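Long-range contact in scyllo-inosose 3-dehydrogenase (Thermotoga maritima, PDB 3IP1), which catalyses the NAD(+)-dependent oxidation of scyllo-inosose to 3-dehydro-scyllo-inosose, probably as a step in myo-inositol degradation: residues 55-68 with 96-110. Sequence-based numbering, arbitrary orientation.
With CD (cadmium ion), chain F.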
ATOM      1  N   PRO A  55     -22.498 -18.589  25.340  1.00 33.93           N
ATOM      2  CA  PRO A  55     -22.615 -17.349  26.110  1.00 33.23           C
ATOM      3  C   PRO A  55     -22.371 -16.062  25.289  1.00 32.53           C
ATOM      4  O   PRO A  55     -22.587 -14.962  25.806  1.00 32.11           O
ATOM      5  CB  PRO A  55     -21.580 -17.514  27.244  1.00 32.90           C
ATOM      6  CG  PRO A  55     -20.768 -18.723  26.908  1.00 33.94           C
ATOM      7  CD  PRO A  55     -21.512 -19.533  25.901  1.00 33.92           C
ATOM      8  N   THR A  56     -21.955 -16.215  24.030  1.00 31.75           N
ATOM      9  CA  THR A  56     -21.641 -15.084  23.132  1.00 31.03           C
ATOM     10  C   THR A  56     -22.804 -14.730  22.199  1.00 31.20           C
ATOM     11  O   THR A  56     -22.710 -13.787  21.423  1.00 31.33           O
ATOM     12  CB  THR A  56     -20.422 -15.408  22.244  1.00 30.93           C
ATOM     13  OG1 THR A  56     -20.646 -16.682  21.634  1.00 31.82           O
ATOM     14  CG2 THR A  56     -19.134 -15.482  23.067  1.00 27.65           C
ATOM     15  N   GLU A  57     -23.893 -15.487  22.271  1.00 31.00           N
ATOM     16  CA  GLU A  57     -25.022 -15.291  21.373  1.00 31.56           C
ATOM     17  C   GLU A  57     -26.003 -14.224  21.839  1.00 30.93           C
ATOM     18  O   GLU A  57     -26.104 -13.927  23.034  1.00 31.27           O
ATOM     19  CB  GLU A  57     -25.754 -16.618  21.132  1.00 31.98           C
ATOM     20  CG  GLU A  57     -24.908 -17.605  20.321  1.00 35.42           C
ATOM     21  CD  GLU A  57     -25.551 -18.987  20.162  1.00 39.56           C
ATOM     22  OE1 GLU A  57     -26.352 -19.394  21.040  1.00 41.46           O
ATOM     23  OE2 GLU A  57     -25.251 -19.662  19.148  1.00 40.57           O
ATOM     24  N   ILE A  58     -26.707 -13.649  20.869  1.00 30.09           N
ATOM     25  CA  ILE A  58     -27.825 -12.738  21.106  1.00 29.63           C
ATOM     26  C   ILE A  58     -29.002 -13.165  20.242  1.00 29.20           C
ATOM     27  O   ILE A  58     -28.834 -13.849  19.233  1.00 28.83           O
ATOM     28  CB  ILE A  58     -27.490 -11.255  20.733  1.00 29.87           C
ATOM     29  CG1 ILE A  58     -27.167 -11.138  19.221  1.00 29.57           C
ATOM     30  CG2 ILE A  58     -26.341 -10.730  21.617  1.00 29.06           C
ATOM     31  CD1 ILE A  58     -26.949  -9.709  18.674  1.00 26.33           C
ATOM     32  N   ILE A  59     -30.186 -12.737  20.651  1.00 28.67           N
ATOM     33  CA  ILE A  59     -31.408 -12.933  19.897  1.00 28.05           C
ATOM     34  C   ILE A  59     -31.878 -11.538  19.556  1.00 27.51           C
ATOM     35  O   ILE A  59     -31.915 -10.655  20.418  1.00 25.93           O
ATOM     36  CB  ILE A  59     -32.480 -13.684  20.746  1.00 28.33           C
ATOM     37  CG1 ILE A  59     -32.029 -15.134  21.000  1.00 29.18           C
ATOM     38  CG2 ILE A  59     -33.848 -13.693  20.054  1.00 27.67           C
ATOM     39  CD1 ILE A  59     -32.814 -15.822  22.142  1.00 30.08           C
ATOM     40  N   ILE A  60     -32.229 -11.358  18.290  1.00 27.38           N
ATOM     41  CA  ILE A  60     -32.660 -10.091  17.749  1.00 26.98           C
ATOM     42  C   ILE A  60     -34.121 -10.186  17.303  1.00 27.67           C
ATOM     43  O   ILE A  60     -34.512 -11.138  16.642  1.00 28.24           O
ATOM     44  CB  ILE A  60     -31.789  -9.726  16.529  1.00 27.23           C
ATOM     45  CG1 ILE A  60     -30.304  -9.618  16.933  1.00 25.94           C
ATOM     46  CG2 ILE A  60     -32.299  -8.440  15.859  1.00 26.21           C
ATOM     47  CD1 ILE A  60     -29.319  -9.681  15.726  1.00 25.15           C
ATOM     48  N   LYS A  61     -34.929  -9.206  17.670  1.00 28.30           N
ATOM     49  CA  LYS A  61     -36.278  -9.104  17.154  1.00 28.84           C
ATOM     50  C   LYS A  61     -36.151  -8.383  15.829  1.00 29.08           C
ATOM     51  O   LYS A  61     -35.753  -7.210  15.807  1.00 29.38           O
ATOM     52  CB  LYS A  61     -37.120  -8.302  18.143  1.00 29.06           C
ATOM     53  CG  LYS A  61     -38.565  -8.036  17.783  1.00 30.23           C
ATOM     54  CD  LYS A  61     -39.248  -7.430  19.033  1.00 33.71           C
ATOM     55  CE  LYS A  61     -40.628  -6.849  18.744  1.00 37.66           C
ATOM     56  NZ  LYS A  61     -41.470  -7.794  17.955  1.00 38.50           N
ATOM     57  N   VAL A  62     -36.446  -9.081  14.726  1.00 28.97           N
ATOM     58  CA  VAL A  62     -36.233  -8.510  13.384  1.00 28.31           C
ATOM     59  C   VAL A  62     -37.181  -7.346  13.113  1.00 28.84           C
ATOM     60  O   VAL A  62     -38.387  -7.423  13.365  1.00 29.09           O
ATOM     61  CB  VAL A  62     -36.353  -9.577  12.240  1.00 28.41           C
ATOM     62  CG1 VAL A  62     -36.011  -8.983  10.875  1.00 26.94           C
ATOM     63  CG2 VAL A  62     -35.480 -10.806  12.518  1.00 25.64           C
ATOM     64  N   LYS A  63     -36.635  -6.256  12.600  1.00 29.06           N
ATOM     65  CA  LYS A  63     -37.470  -5.162  12.138  1.00 29.13           C
ATOM     66  C   LYS A  63     -37.594  -5.126  10.623  1.00 28.64           C
ATOM     67  O   LYS A  63     -38.669  -4.858  10.097  1.00 28.68           O
ATOM     68  CB  LYS A  63     -36.925  -3.840  12.650  1.00 29.97           C
ATOM     69  CG  LYS A  63     -37.194  -3.590  14.113  1.00 32.59           C
ATOM     70  CD  LYS A  63     -38.524  -2.871  14.309  1.00 38.35           C
ATOM     71  CE  LYS A  63     -39.584  -3.810  14.878  1.00 42.58           C
ATOM     72  NZ  LYS A  63     -40.865  -3.092  15.233  1.00 46.55           N
ATOM     73  N   ALA A  64     -36.501  -5.383   9.911  1.00 27.58           N
ATOM     74  CA  ALA A  64     -36.543  -5.336   8.455  1.00 26.93           C
ATOM     75  C   ALA A  64     -35.586  -6.353   7.867  1.00 27.23           C
ATOM     76  O   ALA A  64     -34.557  -6.654   8.470  1.00 27.20           O
ATOM     77  CB  ALA A  64     -36.226  -3.917   7.941  1.00 26.61           C
ATOM     78  N   CYS A  65     -35.925  -6.876   6.691  1.00 27.31           N
ATOM     79  CA  CYS A  65     -35.067  -7.827   5.980  1.00 26.88           C
ATOM     80  C   CYS A  65     -35.251  -7.708   4.466  1.00 26.50           C
ATOM     81  O   CYS A  65     -36.357  -7.884   3.941  1.00 26.50           O
ATOM     82  CB  CYS A  65     -35.335  -9.264   6.427  1.00 26.71           C
ATOM     83  SG  CYS A  65     -34.021 -10.400   5.870  1.00 28.97           S
ATOM     84  N   GLY A  66     -34.161  -7.414   3.766  1.00 26.25           N
ATOM     85  CA  GLY A  66     -34.199  -7.281   2.306  1.00 25.86           C
ATOM     86  C   GLY A  66     -34.158  -8.621   1.617  1.00 26.20           C
ATOM     87  O   GLY A  66     -33.450  -9.540   2.059  1.00 25.84           O
ATOM     88  N   ILE A  67     -34.934  -8.743   0.543  1.00 25.90           N
ATOM     89  CA  ILE A  67     -34.816  -9.895  -0.349  1.00 26.55           C
ATOM     90  C   ILE A  67     -33.623  -9.644  -1.271  1.00 26.89           C
ATOM     91  O   ILE A  67     -33.603  -8.667  -2.006  1.00 26.27           O
ATOM     92  CB  ILE A  67     -36.109 -10.105  -1.205  1.00 26.40           C
ATOM     93  CG1 ILE A  67     -37.333 -10.279  -0.289  1.00 27.54           C
ATOM     94  CG2 ILE A  67     -35.935 -11.266  -2.190  1.00 24.79           C
ATOM     95  CD1 ILE A  67     -38.703 -10.454  -1.001  1.00 30.29           C
ATOM     96  N   CYS A  68     -32.654 -10.555  -1.234  1.00 27.59           N
ATOM     97  CA  CYS A  68     -31.485 -10.526  -2.099  1.00 28.14           C
ATOM     98  C   CYS A  68     -31.806 -11.280  -3.392  1.00 28.33           C
ATOM     99  O   CYS A  68     -32.669 -12.163  -3.403  1.00 28.78           O
ATOM    100  CB  CYS A  68     -30.310 -11.188  -1.367  1.00 27.85           C
ATOM    101  SG  CYS A  68     -28.699 -11.203  -2.272  1.00 31.15           S
ATOM    102  N   GLY A  96     -33.205 -15.095   4.461  1.00 26.85           N
ATOM    103  CA  GLY A  96     -33.083 -13.696   4.863  1.00 27.03           C
ATOM    104  C   GLY A  96     -31.750 -13.395   5.527  1.00 27.57           C
ATOM    105  O   GLY A  96     -31.403 -14.007   6.548  1.00 27.53           O
ATOM    106  N   HIS A  97     -31.005 -12.450   4.949  1.00 27.20           N
ATOM    107  CA  HIS A  97     -29.670 -12.115   5.462  1.00 27.29           C
ATOM    108  C   HIS A  97     -29.317 -10.625   5.362  1.00 26.84           C
ATOM    109  O   HIS A  97     -28.214 -10.222   5.716  1.00 27.77           O
ATOM    110  CB  HIS A  97     -28.603 -12.979   4.785  1.00 26.62           C
ATOM    111  CG  HIS A  97     -28.485 -12.736   3.321  1.00 26.50           C
ATOM    112  ND1 HIS A  97     -29.126 -13.512   2.388  1.00 26.94           N
ATOM    113  CD2 HIS A  97     -27.819 -11.782   2.625  1.00 29.31           C
ATOM    114  CE1 HIS A  97     -28.855 -13.056   1.175  1.00 27.77           C
ATOM    115  NE2 HIS A  97     -28.073 -12.000   1.292  1.00 27.70           N
ATOM    116  N   GLU A  98     -30.255  -9.811   4.892  1.00 26.59           N
ATOM    117  CA  GLU A  98     -30.040  -8.372   4.800  1.00 26.54           C
ATOM    118  C   GLU A  98     -30.945  -7.680   5.805  1.00 26.00           C
ATOM    119  O   GLU A  98     -32.002  -7.155   5.446  1.00 27.00           O
ATOM    120  CB  GLU A  98     -30.356  -7.869   3.393  1.00 26.11           C
ATOM    121  CG  GLU A  98     -29.471  -8.423   2.306  1.00 27.45           C
ATOM    122  CD  GLU A  98     -29.894  -7.964   0.919  1.00 29.44           C
ATOM    123  OE1 GLU A  98     -30.892  -7.215   0.805  1.00 29.95           O
ATOM    124  OE2 GLU A  98     -29.239  -8.352  -0.060  1.00 28.29           O
ATOM    125  N   PHE A  99     -30.536  -7.649   7.064  1.00 25.68           N
ATOM    126  CA  PHE A  99     -31.506  -7.348   8.108  1.00 25.49           C
ATOM    127  C   PHE A  99     -31.021  -6.432   9.217  1.00 26.04           C
ATOM    128  O   PHE A  99     -29.815  -6.259   9.419  1.00 25.91           O
ATOM    129  CB  PHE A  99     -32.014  -8.651   8.724  1.00 24.67           C
ATOM    130  CG  PHE A  99     -31.117  -9.199   9.806  1.00 24.44           C
ATOM    131  CD1 PHE A  99     -29.954  -9.881   9.479  1.00 24.74           C
ATOM    132  CD2 PHE A  99     -31.452  -9.034  11.146  1.00 22.35           C
ATOM    133  CE1 PHE A  99     -29.122 -10.395  10.477  1.00 23.85           C
ATOM    134  CE2 PHE A  99     -30.641  -9.536  12.157  1.00 24.41           C
ATOM    135  CZ  PHE A  99     -29.462 -10.219  11.828  1.00 23.50           C
ATOM    136  N   SER A 100     -31.997  -5.895   9.955  1.00 26.01           N
ATOM    137  CA  SER A 100     -31.766  -5.160  11.193  1.00 26.39           C
ATOM    138  C   SER A 100     -32.911  -5.451  12.187  1.00 26.77           C
ATOM    139  O   SER A 100     -33.942  -6.056  11.832  1.00 26.00           O
ATOM    140  CB  SER A 100     -31.709  -3.672  10.917  1.00 25.96           C
ATOM    141  OG  SER A 100     -32.962  -3.286  10.368  1.00 28.65           O
ATOM    142  N   GLY A 101     -32.722  -5.033  13.434  1.00 26.80           N
ATOM    143  CA  GLY A 101     -33.698  -5.301  14.475  1.00 27.25           C
ATOM    144  C   GLY A 101     -33.189  -4.830  15.818  1.00 28.06           C
ATOM    145  O   GLY A 101     -32.245  -4.045  15.888  1.00 28.31           O
ATOM    146  N   VAL A 102     -33.825  -5.277  16.894  1.00 28.29           N
ATOM    147  CA  VAL A 102     -33.405  -4.847  18.222  1.00 28.77           C
ATOM    148  C   VAL A 102     -33.033  -6.059  19.078  1.00 28.54           C
ATOM    149  O   VAL A 102     -33.667  -7.125  18.982  1.00 29.16           O
ATOM    150  CB  VAL A 102     -34.458  -3.913  18.910  1.00 29.44           C
ATOM    151  CG1 VAL A 102     -34.814  -2.744  17.999  1.00 28.90           C
ATOM    152  CG2 VAL A 102     -35.708  -4.664  19.275  1.00 29.33           C
ATOM    153  N   VAL A 103     -31.994  -5.906  19.889  1.00 28.20           N
ATOM    154  CA  VAL A 103     -31.585  -6.968  20.796  1.00 27.84           C
ATOM    155  C   VAL A 103     -32.664  -7.177  21.861  1.00 28.23           C
ATOM    156  O   VAL A 103     -33.091  -6.225  22.520  1.00 28.56           O
ATOM    157  CB  VAL A 103     -30.196  -6.693  21.447  1.00 27.45           C
ATOM    158  CG1 VAL A 103     -29.774  -7.880  22.296  1.00 26.43           C
ATOM    159  CG2 VAL A 103     -29.130  -6.432  20.347  1.00 27.47           C
ATOM    160  N   VAL A 104     -33.120  -8.417  22.004  1.00 28.39           N
ATOM    161  CA  VAL A 104     -34.096  -8.743  23.045  1.00 28.87           C
ATOM    162  C   VAL A 104     -33.523  -9.678  24.096  1.00 29.87           C
ATOM    163  O   VAL A 104     -34.115  -9.864  25.135  1.00 30.46           O
ATOM    164  CB  VAL A 104     -35.464  -9.299  22.507  1.00 28.89           C
ATOM    165  CG1 VAL A 104     -36.188  -8.246  21.675  1.00 26.94           C
ATOM    166  CG2 VAL A 104     -35.287 -10.634  21.759  1.00 27.95           C
ATOM    167  N   GLU A 105     -32.378 -10.277  23.812  1.00 30.39           N
ATOM    168  CA  GLU A 105     -31.695 -11.080  24.780  1.00 31.15           C
ATOM    169  C   GLU A 105     -30.227 -11.206  24.365  1.00 30.97           C
ATOM    170  O   GLU A 105     -29.930 -11.304  23.184  1.00 31.04           O
ATOM    171  CB  GLU A 105     -32.351 -12.457  24.868  1.00 31.78           C
ATOM    172  CG  GLU A 105     -31.697 -13.345  25.904  1.00 35.16           C
ATOM    173  CD  GLU A 105     -32.533 -14.539  26.318  1.00 40.35           C
ATOM    174  OE1 GLU A 105     -32.268 -15.067  27.430  1.00 43.16           O
ATOM    175  OE2 GLU A 105     -33.429 -14.956  25.548  1.00 41.95           O
ATOM    176  N   ALA A 106     -29.333 -11.204  25.349  1.00 30.85           N
ATOM    177  CA  ALA A 106     -27.891 -11.363  25.137  1.00 30.96           C
ATOM    178  C   ALA A 106     -27.302 -12.285  26.208  1.00 31.18           C
ATOM    179  O   ALA A 106     -27.618 -12.148  27.389  1.00 31.35           O
ATOM    180  CB  ALA A 106     -27.197 -10.006  25.183  1.00 30.12           C
ATOM    181  N   GLY A 107     -26.437 -13.209  25.800  1.00 31.00           N
ATOM    182  CA  GLY A 107     -25.695 -14.039  26.746  1.00 30.66           C
ATOM    183  C   GLY A 107     -24.687 -13.227  27.537  1.00 31.25           C
ATOM    184  O   GLY A 107     -24.431 -12.065  27.198  1.00 31.28           O
ATOM    185  N   PRO A 108     -24.121 -13.823  28.606  1.00 31.35           N
ATOM    186  CA  PRO A 108     -23.215 -13.139  29.526  1.00 31.66           C
ATOM    187  C   PRO A 108     -21.961 -12.559  28.853  1.00 32.02           C
ATOM    188  O   PRO A 108     -21.476 -11.508  29.275  1.00 31.81           O
ATOM    189  CB  PRO A 108     -22.848 -14.236  30.557  1.00 32.26           C
ATOM    190  CG  PRO A 108     -23.204 -15.526  29.913  1.00 31.69           C
ATOM    191  CD  PRO A 108     -24.428 -15.183  29.077  1.00 31.64           C
ATOM    192  N   GLU A 109     -21.481 -13.215  27.797  1.00 32.40           N
ATOM    193  CA  GLU A 109     -20.271 -12.799  27.079  1.00 33.05           C
ATOM    194  C   GLU A 109     -20.587 -12.216  25.693  1.00 32.67           C
ATOM    195  O   GLU A 109     -19.709 -12.191  24.823  1.00 32.17           O
ATOM    196  CB  GLU A 109     -19.336 -14.002  26.893  1.00 33.22           C
ATOM    197  CG  GLU A 109     -18.719 -14.584  28.152  1.00 36.15           C
ATOM    198  CD  GLU A 109     -18.142 -15.994  27.930  1.00 41.02           C
ATOM    199  OE1 GLU A 109     -17.676 -16.310  26.809  1.00 44.86           O
ATOM    200  OE2 GLU A 109     -18.148 -16.808  28.878  1.00 44.41           O
ATOM    201  N   ALA A 110     -21.834 -11.793  25.473  1.00 31.79           N
ATOM    202  CA  ALA A 110     -22.238 -11.271  24.165  1.00 31.36           C
ATOM    203  C   ALA A 110     -21.931  -9.779  24.061  1.00 30.95           C
ATOM    204  O   ALA A 110     -22.747  -8.934  24.424  1.00 30.49           O
ATOM    205  CB  ALA A 110     -23.721 -11.556  23.891  1.00 31.48           C
TER
HETATM  206 CD    CD F 501     -27.226  -9.934   0.099  0.50 33.54          CD
HETATM  207  O   HOH W   1     -31.781 -11.576   2.386  1.00 26.02           O
HETATM  208  O   HOH W   2     -25.872  -8.538  -1.233  1.00 41.83           O
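Lys61 and Val102 form a hydrogen-bonded antiparallel pair between strands 57-66 and 98-106. Lys61 N reaches Val102 O at 2.8 Å, and Val102 N bonds back to Lys61 O. The ladder has two classic beta bulges. In one, Val104 and Glu105 both face Ile59; Val104 N bonds to Ile59 O, and Glu105 N bonds weakly to the same oxygen. In the other, Ser100 O accepts from both Lys63 N (2.8 Å) and Ala64 N (3.3 Å), the latter above the carbonyl plane.

Apolar side chains pack along the pair. Ile60 CD1 meets the edge of the Phe99 ring, in its plane, 3.8 Å from Phe99 CE2. Ile58 CG2 sits against Ala106 CB and Ala110 CB. With chi1 at 62°, Ile58 CG1 stands between the backbone N and carbonyl carbon, and CG2 beside the N. Ile59 and Lys61 point to the other face. Val104, in the bulge, touches both: CG2 meets Ile59 CG2, and CG1 meets Lys61 CB.

This pair belongs to the GroES-like catalytic domain of zinc-containing alcohol dehydrogenases. Strand 164-168 flanks strand 57-66 and strand 124-127 flanks strand 98-106.

The metal site lies at the Gly66 end, beside His97 and Glu98. Cadmium occupies it here, in the His97 ring plane, 2.5 Å from His97 NE2 and 2.6 Å from Glu98 OE2. Glu195 and a water also bind. Cys68, a zinc ligand of this protein, keeps SG 3.1 Å from the cadmium; its CB lies 3.3 Å from Glu98 OE2 and near His97 CE1. Glu98 OE1 forms a salt bridge with Lys391. A water links Gly66 O to His97 N.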